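Local coordinates for peridinin-chlorophyll A protein (Amphidinium carterae, PDB 2C9E) that probably serves as a water-soluble light-harvesting antenna, holding peridinin and chlorophyll a inside a helical shell to capture blue-green light, at residues E95-A98 with R99-A102; N130-F133 with E134-A138; K137-D140 with S141-A144. All coordinates share one frame; numbering follows the deposited sequence.

Interaction 1: residues E95-A98 with R99-A102; sequences EALA and RMIA. With PID (peridinin), chain F.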
loop_
_atom_site.group_PDB
_atom_site.type_symbol
_atom_site.label_atom_id
_atom_site.label_comp_id
_atom_site.label_asym_id
_atom_site.label_seq_id
_atom_site.Cartn_x
_atom_site.Cartn_y
_atom_site.Cartn_z
ATOM N N GLU A 95 18.754 1.238 1.895
ATOM C CA GLU A 95 19.446 2.334 1.231
ATOM C C GLU A 95 18.566 2.924 0.158
ATOM O O GLU A 95 18.540 4.147 -0.013
ATOM C CB GLU A 95 20.781 1.877 0.648
ATOM C CG GLU A 95 21.421 2.940 -0.269
ATOM C CD GLU A 95 22.939 2.938 -0.224
ATOM O OE1 GLU A 95 23.572 1.850 -0.134
ATOM O OE2 GLU A 95 23.510 4.050 -0.289
ATOM N N ALA A 96 17.843 2.072 -0.570
ATOM C CA ALA A 96 16.919 2.578 -1.578
ATOM C C ALA A 96 15.837 3.467 -0.879
ATOM O O ALA A 96 15.556 4.578 -1.316
ATOM C CB ALA A 96 16.256 1.421 -2.315
ATOM N N LEU A 97 15.250 2.981 0.218
ATOM C CA LEU A 97 14.240 3.794 0.946
ATOM C C LEU A 97 14.854 5.094 1.460
ATOM O O LEU A 97 14.194 6.138 1.492
ATOM C CB LEU A 97 13.691 3.015 2.162
ATOM C CG LEU A 97 12.669 1.913 1.877
ATOM C CD1 LEU A 97 12.351 1.127 3.121
ATOM C CD2 LEU A 97 11.417 2.577 1.304
ATOM N N ALA A 98 16.111 5.060 1.891
ATOM C CA ALA A 98 16.691 6.270 2.417
ATOM C C ALA A 98 16.771 7.295 1.316
ATOM O O ALA A 98 16.487 8.462 1.528
ATOM C CB ALA A 98 18.118 5.976 3.050
ATOM N N ARG A 99 17.147 6.844 0.126
ATOM C CA ARG A 99 17.259 7.743 -1.009
ATOM C C ARG A 99 15.876 8.207 -1.465
ATOM O O ARG A 99 15.683 9.381 -1.797
ATOM C CB ARG A 99 18.073 7.059 -2.140
ATOM C CG ARG A 99 19.561 6.917 -1.715
ATOM C CD ARG A 99 20.521 6.406 -2.786
ATOM N NE ARG A 99 21.868 6.123 -2.222
ATOM C CZ ARG A 99 22.705 7.022 -1.687
ATOM N NH1 ARG A 99 22.413 8.314 -1.607
ATOM N NH2 ARG A 99 23.853 6.611 -1.204
ATOM N N MET A 100 14.891 7.308 -1.434
ATOM C CA MET A 100 13.585 7.738 -1.846
ATOM C C MET A 100 13.045 8.754 -0.838
ATOM O O MET A 100 12.353 9.713 -1.225
ATOM C CB MET A 100 12.649 6.541 -1.975
ATOM C CG MET A 100 11.209 6.894 -2.363
ATOM S SD MET A 100 10.180 5.359 -2.088
ATOM C CE MET A 100 9.725 5.539 -0.276
ATOM N N ILE A 101 13.329 8.569 0.450
ATOM C CA ILE A 101 12.809 9.529 1.429
ATOM C C ILE A 101 13.518 10.892 1.318
ATOM O O ILE A 101 12.948 11.952 1.659
ATOM C CB ILE A 101 12.912 8.977 2.888
ATOM C CG1 ILE A 101 12.020 7.743 2.991
ATOM C CG2 ILE A 101 12.507 10.051 3.918
ATOM C CD1 ILE A 101 12.172 7.009 4.225
ATOM N N ALA A 102 14.754 10.861 0.831
ATOM C CA ALA A 102 15.501 12.103 0.659
ATOM C C ALA A 102 14.817 12.981 -0.413
ATOM O O ALA A 102 14.961 14.188 -0.430
ATOM C CB ALA A 102 16.963 11.790 0.266
HETATM C C1 PID F . 12.699 13.060 9.578
HETATM C C2 PID F . 12.830 14.568 9.822
HETATM C C3 PID F . 12.396 15.339 8.571
HETATM C C4 PID F . 13.325 14.940 7.422
HETATM C C5 PID F . 13.165 13.476 6.997
HETATM C C6 PID F . 12.935 12.503 8.171
HETATM C C7 PID F . 13.339 11.185 7.932
HETATM C C8 PID F . 12.567 10.035 8.114
HETATM C C9 PID F . 12.991 8.731 7.836
HETATM C C10 PID F . 14.221 8.321 7.333
HETATM C C11 PID F . 12.245 7.627 7.919
HETATM C C12 PID F . 12.943 6.572 7.487
HETATM C C13 PID F . 12.466 5.261 7.421
HETATM C C14 PID F . 13.155 4.132 6.969
HETATM C C15 PID F . 12.508 2.893 6.970
HETATM C C16 PID F . 13.050 1.685 6.532
HETATM C C17 PID F . 12.316 0.498 6.556
HETATM C C18 PID F . 12.840 -0.705 6.086
HETATM C C19 PID F . 12.140 -1.910 6.067
HETATM C C20 PID F . 12.746 -3.048 5.529
HETATM C C21 PID F . 12.155 -4.307 5.402
HETATM C C22 PID F . 12.872 -5.347 4.810
HETATM C C23 PID F . 12.358 -6.536 4.638
HETATM C C24 PID F . 11.793 -7.694 4.409
HETATM C C25 PID F . 10.992 -7.981 3.129
HETATM C C26 PID F . 9.576 -8.404 3.536
HETATM C C27 PID F . 9.565 -9.537 4.570
HETATM C C28 PID F . 10.415 -9.210 5.805
HETATM C C29 PID F . 11.854 -8.829 5.433
HETATM C C30 PID F . 7.378 -10.428 4.277
HETATM C C31 PID F . 5.960 -10.703 4.780
HETATM C CM1 PID F . 13.026 12.207 10.806
HETATM C CM2 PID F . 14.432 13.114 6.215
HETATM C CM3 PID F . 11.981 13.426 6.028
HETATM C CM4 PID F . 14.596 4.244 6.462
HETATM C CM5 PID F . 10.716 -4.557 5.869
HETATM C CM6 PID F . 10.857 -6.724 2.265
HETATM C CM7 PID F . 11.680 -9.065 2.297
HETATM C CM8 PID F . 12.617 -8.389 6.686
HETATM O O1 PID F . 11.621 12.613 8.750
HETATM O O2 PID F . 12.511 16.750 8.787
HETATM O O3 PID F . 15.180 9.049 7.087
HETATM O O4 PID F . 14.195 6.972 7.113
HETATM O O5 PID F . 12.502 -9.940 4.798
HETATM O O6 PID F . 8.214 -9.671 5.040
HETATM O O7 PID F . 7.769 -10.943 3.231
#
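L97 and M100 meet on the tightly packed, pigment-facing flank of helix 87-102, where their buried side chains run alongside each other in the same direction and L97 CD2 touches M100 CE at 3.8 Å. The other branch of L97 is spent on the pigment: CD1 comes to 3.5 Å from C17 of the peridinin polyene. One turn on, I101 CD1 reaches C12 of the same molecule at 3.4 Å, so two methyls spaced i, i+4 line one carotenoid. L97 and M100 also touch chlorophyll a, and M100 a second peridinin. This is the pigment-lined interior of the all-helical peridinin-chlorophyll protein fold, with M100 packed on L62 and A66 of helix 60-77 and buried A98 and I101 on V149 of helix 132-152. By contrast, the partly exposed flank is polar. There E95 and R99 lie side by side in an i, i+4 salt bridge, carboxylate and guanidinium planes 27° apart. R99 NH2 gives E95 OE2 a clearly bent bond of 2.7 Å. A weak one from R99 NE to the same oxygen measures 3.3 Å. A trans first torsion (170°) and a bend at chi2 bring the end of E95 alongside R99, whose NH2 also pairs with D1.

Interaction 2: residues N130-F133 with E134-A138; sequences NNAF and EAEKA. With PID (peridinin), chain D.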
loop_
_atom_site.group_PDB
_atom_site.type_symbol
_atom_site.label_atom_id
_atom_site.label_comp_id
_atom_site.label_asym_id
_atom_site.label_seq_id
_atom_site.Cartn_x
_atom_site.Cartn_y
_atom_site.Cartn_z
ATOM N N ASN A 130 10.843 -6.962 21.606
ATOM C CA ASN A 130 12.240 -6.947 21.201
ATOM C C ASN A 130 13.138 -6.917 22.451
ATOM O O ASN A 130 12.667 -6.759 23.607
ATOM C CB ASN A 130 12.606 -5.704 20.358
ATOM C CG ASN A 130 11.812 -5.590 19.056
ATOM O OD1 ASN A 130 11.412 -6.592 18.441
ATOM N ND2 ASN A 130 11.601 -4.354 18.618
ATOM N N ASN A 131 14.433 -7.104 22.233
ATOM C CA ASN A 131 15.338 -6.999 23.352
ATOM C C ASN A 131 15.485 -5.493 23.497
ATOM O O ASN A 131 15.822 -4.791 22.541
ATOM C CB ASN A 131 16.675 -7.632 23.022
ATOM C CG ASN A 131 17.708 -7.305 24.054
ATOM O OD1 ASN A 131 18.263 -6.185 24.088
ATOM N ND2 ASN A 131 17.961 -8.263 24.936
ATOM N N ALA A 132 15.234 -4.977 24.682
ATOM C CA ALA A 132 15.302 -3.541 24.858
ATOM C C ALA A 132 16.617 -2.836 24.515
ATOM O O ALA A 132 16.587 -1.776 23.879
ATOM C CB ALA A 132 14.861 -3.171 26.261
ATOM N N PHE A 133 17.761 -3.385 24.938
ATOM C CA PHE A 133 19.047 -2.763 24.653
ATOM C C PHE A 133 19.260 -2.783 23.133
ATOM O O PHE A 133 19.807 -1.854 22.511
ATOM C CB PHE A 133 20.208 -3.541 25.331
ATOM C CG PHE A 133 20.389 -3.274 26.821
ATOM C CD1 PHE A 133 20.443 -1.977 27.329
ATOM C CD2 PHE A 133 20.538 -4.346 27.710
ATOM C CE1 PHE A 133 20.643 -1.745 28.723
ATOM C CE2 PHE A 133 20.741 -4.135 29.089
ATOM C CZ PHE A 133 20.793 -2.831 29.596
ATOM N N GLU A 134 18.847 -3.880 22.532
ATOM C CA GLU A 134 19.004 -4.019 21.103
ATOM C C GLU A 134 18.193 -2.936 20.371
ATOM O O GLU A 134 18.738 -2.184 19.590
ATOM C CB GLU A 134 18.571 -5.419 20.700
ATOM C CG GLU A 134 18.977 -5.803 19.321
ATOM C CD GLU A 134 19.038 -7.333 19.143
ATOM O OE1 GLU A 134 18.425 -8.066 19.940
ATOM O OE2 GLU A 134 19.705 -7.788 18.176
ATOM N N ALA A 135 16.897 -2.835 20.628
ATOM C CA ALA A 135 16.070 -1.822 19.946
ATOM C C ALA A 135 16.618 -0.377 20.224
ATOM O O ALA A 135 16.611 0.475 19.350
ATOM C CB ALA A 135 14.583 -1.938 20.436
ATOM N N GLU A 136 17.094 -0.114 21.434
ATOM C CA GLU A 136 17.595 1.232 21.731
ATOM C C GLU A 136 18.764 1.602 20.851
ATOM O O GLU A 136 18.827 2.717 20.320
ATOM C CB GLU A 136 17.947 1.348 23.203
ATOM C CG GLU A 136 16.677 1.454 24.041
ATOM C CD GLU A 136 16.868 1.016 25.494
ATOM O OE1 GLU A 136 18.051 0.838 25.938
ATOM O OE2 GLU A 136 15.823 0.841 26.173
ATOM N N LYS A 137 19.682 0.651 20.694
ATOM C CA LYS A 137 20.846 0.812 19.848
ATOM C C LYS A 137 20.359 1.002 18.387
ATOM O O LYS A 137 20.865 1.851 17.660
ATOM C CB LYS A 137 21.747 -0.430 19.991
ATOM C CG LYS A 137 22.954 -0.473 19.031
ATOM C CD LYS A 137 23.892 -1.588 19.432
ATOM C CE LYS A 137 24.516 -2.173 18.219
ATOM N NZ LYS A 137 23.544 -3.211 17.668
ATOM N N ALA A 138 19.388 0.212 17.959
ATOM C CA ALA A 138 18.835 0.366 16.616
ATOM C C ALA A 138 18.232 1.789 16.416
ATOM O O ALA A 138 18.452 2.432 15.388
ATOM C CB ALA A 138 17.765 -0.686 16.391
HETATM C C1 PID D . 10.047 2.686 22.269
HETATM C C2 PID D . 10.385 3.343 23.609
HETATM C C3 PID D . 11.610 4.242 23.424
HETATM C C4 PID D . 12.793 3.372 22.986
HETATM C C5 PID D . 12.620 2.776 21.584
HETATM C C6 PID D . 11.177 2.334 21.292
HETATM C C7 PID D . 11.051 1.263 20.400
HETATM C C8 PID D . 10.547 1.318 19.100
HETATM C C9 PID D . 10.447 0.227 18.231
HETATM C C10 PID D . 10.821 -1.095 18.472
HETATM C C11 PID D . 9.934 0.275 16.998
HETATM C C12 PID D . 9.928 -0.956 16.480
HETATM C C13 PID D . 9.263 -1.298 15.300
HETATM C C14 PID D . 9.139 -2.554 14.698
HETATM C C15 PID D . 8.357 -2.677 13.546
HETATM C C16 PID D . 8.052 -3.870 12.887
HETATM C C17 PID D . 7.185 -3.861 11.792
HETATM C C18 PID D . 6.727 -5.012 11.149
HETATM C C19 PID D . 5.808 -4.959 10.099
HETATM C C20 PID D . 5.272 -6.125 9.544
HETATM C C21 PID D . 4.319 -6.205 8.526
HETATM C C22 PID D . 3.822 -7.453 8.139
HETATM C C23 PID D . 2.907 -7.700 7.232
HETATM C C24 PID D . 1.934 -8.001 6.402
HETATM C C25 PID D . 2.176 -8.323 4.916
HETATM C C26 PID D . 1.014 -7.880 4.018
HETATM C C27 PID D . -0.360 -8.309 4.541
HETATM C C28 PID D . -0.551 -7.676 5.925
HETATM C C29 PID D . 0.500 -8.143 6.940
HETATM C C30 PID D . -2.545 -8.326 3.545
HETATM C C31 PID D . -3.456 -7.970 2.369
HETATM C CM1 PID D . 8.764 1.854 22.289
HETATM C CM2 PID D . 13.591 1.597 21.484
HETATM C CM3 PID D . 13.037 3.831 20.555
HETATM C CM4 PID D . 9.801 -3.787 15.320
HETATM C CM5 PID D . 3.858 -4.941 7.794
HETATM C CM6 PID D . 3.442 -7.639 4.392
HETATM C CM7 PID D . 2.346 -9.841 4.796
HETATM C CM8 PID D . 0.302 -7.327 8.222
HETATM O O1 PID D . 10.297 3.452 21.091
HETATM O O2 PID D . 11.931 4.851 24.677
HETATM O O3 PID D . 11.434 -1.526 19.451
HETATM O O4 PID D . 10.490 -1.834 17.370
HETATM O O5 PID D . 0.272 -9.526 7.224
HETATM O O6 PID D . -1.285 -7.803 3.559
HETATM O O7 PID D . -2.937 -9.119 4.401
#
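N131 and E134 cross at about a right angle at the start of helix 132-152, amide and carboxylate planes 76° apart. The amide is used as a cap: N131 OD1 accepts from E134 N at 2.8 Å, with the donor lying in the carbonyl plane on a lone pair and an N-H...O angle of 160°. The N131 amide is turned back over the first turn by a first torsion that sets CG trans to N (chi1 169°). The E134 carboxylate is turned to another partner, its OE1 forming a salt bridge with K20. Along the backbone, A135 N bonds to N131 O at 2.9 Å, and this link is almost straight.

F133 and E136 pass obliquely, ring and carboxylate planes perpendicular, and only loosely: F133 CD1 is 3.9 Å from E136 OE1. E136, extended beyond CG, runs back past the A132 carbonyl, its CG 3.2 Å from A132 O.

N130, just ahead of the cap, faces the carotenoid. Its ND2 donates to peridinin O3 at 3.0 Å, and A135 CB closes on that same O3 at 3.3 Å. Q123 NE2 is a further donor to this peridinin. Taken together, the geometry is that of an Asn N-cap on a helix whose first turn borders a peridinin pocket, with the preceding asparagine donating a clearly bent hydrogen bond to the pigment's lactone carbonyl.

Interaction 3: residues K137-D140 with S141-A144; sequences KAYD and SFKA. With DGD (digalactosyl diacyl glycerol (dgdg)), chain G.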
loop_
_atom_site.group_PDB
_atom_site.type_symbol
_atom_site.label_atom_id
_atom_site.label_comp_id
_atom_site.label_asym_id
_atom_site.label_seq_id
_atom_site.Cartn_x
_atom_site.Cartn_y
_atom_site.Cartn_z
ATOM N N LYS A 137 19.682 0.651 20.694
ATOM C CA LYS A 137 20.846 0.812 19.848
ATOM C C LYS A 137 20.359 1.002 18.387
ATOM O O LYS A 137 20.865 1.851 17.660
ATOM C CB LYS A 137 21.747 -0.430 19.991
ATOM C CG LYS A 137 22.954 -0.473 19.031
ATOM C CD LYS A 137 23.892 -1.588 19.432
ATOM C CE LYS A 137 24.516 -2.173 18.219
ATOM N NZ LYS A 137 23.544 -3.211 17.668
ATOM N N ALA A 138 19.388 0.212 17.959
ATOM C CA ALA A 138 18.835 0.366 16.616
ATOM C C ALA A 138 18.232 1.789 16.416
ATOM O O ALA A 138 18.452 2.432 15.388
ATOM C CB ALA A 138 17.765 -0.686 16.391
ATOM N N TYR A 139 17.492 2.278 17.405
ATOM C CA TYR A 139 16.880 3.600 17.295
ATOM C C TYR A 139 17.936 4.689 17.220
ATOM O O TYR A 139 17.799 5.662 16.472
ATOM C CB TYR A 139 15.918 3.886 18.471
ATOM C CG TYR A 139 15.249 5.256 18.369
ATOM C CD1 TYR A 139 14.404 5.565 17.293
ATOM C CD2 TYR A 139 15.492 6.245 19.315
ATOM C CE1 TYR A 139 13.835 6.807 17.175
ATOM C CE2 TYR A 139 14.922 7.503 19.200
ATOM C CZ TYR A 139 14.094 7.768 18.133
ATOM O OH TYR A 139 13.471 8.985 18.045
ATOM N N ASP A 140 19.007 4.565 17.987
ATOM C CA ASP A 140 20.008 5.609 17.838
ATOM C C ASP A 140 20.610 5.604 16.440
ATOM O O ASP A 140 20.898 6.670 15.892
ATOM C CB ASP A 140 21.069 5.561 18.953
ATOM C CG ASP A 140 20.836 6.700 19.975
ATOM O OD1 ASP A 140 19.878 6.607 20.787
ATOM O OD2 ASP A 140 21.544 7.744 19.908
ATOM N N SER A 141 20.748 4.419 15.837
ATOM C CA SER A 141 21.291 4.336 14.477
ATOM C C SER A 141 20.229 4.825 13.467
ATOM O O SER A 141 20.573 5.360 12.422
ATOM C CB SER A 141 21.749 2.904 14.149
ATOM O OG SER A 141 20.723 2.167 13.499
ATOM N N PHE A 142 18.941 4.641 13.791
ATOM C CA PHE A 142 17.847 5.166 12.927
ATOM C C PHE A 142 17.918 6.730 12.914
ATOM O O PHE A 142 17.823 7.376 11.853
ATOM C CB PHE A 142 16.484 4.705 13.448
ATOM C CG PHE A 142 15.303 5.347 12.740
ATOM C CD1 PHE A 142 14.970 5.004 11.443
ATOM C CD2 PHE A 142 14.518 6.293 13.385
ATOM C CE1 PHE A 142 13.864 5.596 10.823
ATOM C CE2 PHE A 142 13.433 6.865 12.752
ATOM C CZ PHE A 142 13.116 6.516 11.495
ATOM N N LYS A 143 18.114 7.335 14.091
ATOM C CA LYS A 143 18.227 8.770 14.152
ATOM C C LYS A 143 19.372 9.270 13.283
ATOM O O LYS A 143 19.214 10.236 12.528
ATOM C CB LYS A 143 18.439 9.216 15.585
ATOM C CG LYS A 143 17.242 8.914 16.500
ATOM C CD LYS A 143 17.270 9.803 17.708
ATOM C CE LYS A 143 18.255 9.343 18.748
ATOM N NZ LYS A 143 17.998 10.025 20.062
ATOM N N ALA A 144 20.526 8.611 13.361
ATOM C CA ALA A 144 21.669 9.071 12.556
ATOM C C ALA A 144 21.337 8.966 11.070
ATOM O O ALA A 144 21.735 9.800 10.266
ATOM C CB ALA A 144 22.937 8.274 12.915
HETATM C C1A DGD G . 7.052 5.918 12.755
HETATM C C2A DGD G . 6.185 4.971 11.964
HETATM C C3A DGD G . 5.088 5.726 11.139
HETATM C C4A DGD G . 4.497 4.857 10.064
HETATM C C5A DGD G . 4.103 5.658 8.840
HETATM C C6A DGD G . 3.338 4.845 7.829
HETATM C C7A DGD G . 4.182 3.776 7.138
HETATM C C8A DGD G . 3.308 2.629 6.486
HETATM C C9A DGD G . 3.341 2.671 4.896
HETATM C CAA DGD G . 4.343 1.693 4.329
HETATM C CBA DGD G . 4.442 1.564 2.802
HETATM C CCA DGD G . 3.206 1.080 2.046
HETATM C CDA DGD G . 3.604 0.896 0.553
HETATM C CEA DGD G . 2.496 0.369 -0.371
HETATM C CFA DGD G . 2.057 -1.103 -0.093
HETATM C CGA DGD G . 2.751 -2.090 -1.051
HETATM C CHA DGD G . 2.708 -3.538 -0.567
HETATM C CIA DGD G . 2.960 -3.731 0.919
HETATM O O1A DGD G . 6.611 7.057 12.952
HETATM C C1B DGD G . 11.262 4.106 14.931
HETATM C C2B DGD G . 12.200 3.364 14.016
HETATM C C3B DGD G . 12.468 1.943 14.494
HETATM C C4B DGD G . 13.472 1.930 15.646
HETATM C C5B DGD G . 14.383 0.727 15.626
HETATM C C6B DGD G . 14.078 -0.157 16.828
HETATM C C7B DGD G . 13.680 -1.580 16.399
HETATM C C8B DGD G . 14.168 -1.916 15.018
HETATM C C9B DGD G . 13.042 -2.309 14.083
HETATM C CAB DGD G . 13.386 -3.658 13.437
HETATM C CBB DGD G . 12.412 -4.033 12.383
HETATM C CCB DGD G . 13.137 -4.671 11.247
HETATM C CDB DGD G . 12.937 -3.905 9.956
HETATM C CEB DGD G . 14.083 -2.998 9.726
HETATM C CFB DGD G . 13.914 -1.684 10.412
HETATM C CGB DGD G . 12.754 -0.891 9.825
HETATM C CHB DGD G . 12.429 0.309 10.705
HETATM C CIB DGD G . 11.311 0.026 11.727
HETATM O O1B DGD G . 10.835 3.527 15.956
HETATM O O1G DGD G . 7.856 5.459 13.683
HETATM C C1G DGD G . 8.592 6.442 14.332
HETATM C C2G DGD G . 9.571 5.697 15.241
HETATM O O2G DGD G . 10.568 5.058 14.347
HETATM C C3G DGD G . 10.206 6.714 16.200
HETATM O O3G DGD G . 9.125 6.904 17.146
HETATM C C1D DGD G . 9.332 7.962 18.056
HETATM C C2D DGD G . 7.966 8.381 18.703
HETATM O O2D DGD G . 7.097 8.891 17.690
HETATM C C3D DGD G . 8.236 9.494 19.686
HETATM O O3D DGD G . 7.001 9.920 20.296
HETATM C C4D DGD G . 9.284 9.063 20.721
HETATM O O4D DGD G . 8.782 8.016 21.536
HETATM C C5D DGD G . 10.509 8.538 20.001
HETATM O O5D DGD G . 12.020 8.686 21.847
HETATM C C6D DGD G . 11.365 7.776 20.987
HETATM O O6D DGD G . 10.215 7.501 19.069
HETATM C C1E DGD G . 11.873 8.280 23.219
HETATM C C2E DGD G . 11.815 9.523 24.091
HETATM O O2E DGD G . 10.658 10.308 23.727
HETATM C C3E DGD G . 13.129 10.330 23.812
HETATM O O3E DGD G . 13.208 11.467 24.679
HETATM C C4E DGD G . 14.312 9.399 24.063
HETATM O O4E DGD G . 14.220 8.902 25.396
HETATM C C5E DGD G . 14.193 8.207 23.091
HETATM O O6E DGD G . 13.048 7.523 23.590
HETATM C C6E DGD G . 15.411 7.282 23.214
HETATM O O5E DGD G . 16.560 7.853 22.580
#
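Y139 and K143 meet one turn apart, the aliphatic part of the lysine lying over one face of the phenol ring. K143 CG sits 3.9 Å from the centroid of the Y139 ring and 19° off its normal, a CH-pi contact displaced toward the rim. F142 presents its edge to the same tyrosine, Y139 CE1 lying near the plane of the F142 ring and 3.9 Å from F142 CD2. Both aromatic groups also meet digalactosyl diacyl glycerol: C2B of an acyl chain stands over the centre of the F142 ring, 3.7 Å above its plane, and Y139 OH comes to 3.6 Å from sugar atom C5D. Y139 CE1 lies 3.8 Å from glycerol atom C3G. Putting an alanine at Y139 would probably leave the K143 methylenes without the ring beneath them and open a gap beside the lipid glycerol and its sugars.

Behind this shell, both rings have CG anti to the backbone N (chi1 -179° for Y139), which sends them out from the helix on the lipid side. K143 bends at chi3, and its NZ ends 3.6 Å from sugar atom O5E. A long salt bridge, 4.0 Å from K143 NZ to D140 OD1, adds a counter-charge. On the flank against helix 2-18, S141 OG gives A138 O a second bond beside that of F142 N. F142 and A138 meet the acyl chain, Y139 and K143 the sugars, a division consistent with an amphiphilic ligand.

How the interactions relate
Interactions 2 and 3 overlap on helix 132-152, sharing K137 and A138, with centres about 10 Å apart; interaction 1 lies on helix 87-102, its centre about 16 Å from that of interaction 3 and about 23 Å from that of interaction 2. Interactions 1 and 3 do not touch, their nearest atoms being about 7 Å apart, but ligands link them: M100 and F142 belong to one peridinin pocket. Another peridinin pocket joins N130, A135 and E136 of interaction 2 to Y139 of interaction 3. The lipid pocket includes A135 from interaction 2 and Y139, F142 and K143 from interaction 3. L97 and M100 belong to a chlorophyll a pocket, and the side chain of F142 comes within about 4 Å of a bound chlorophyll a.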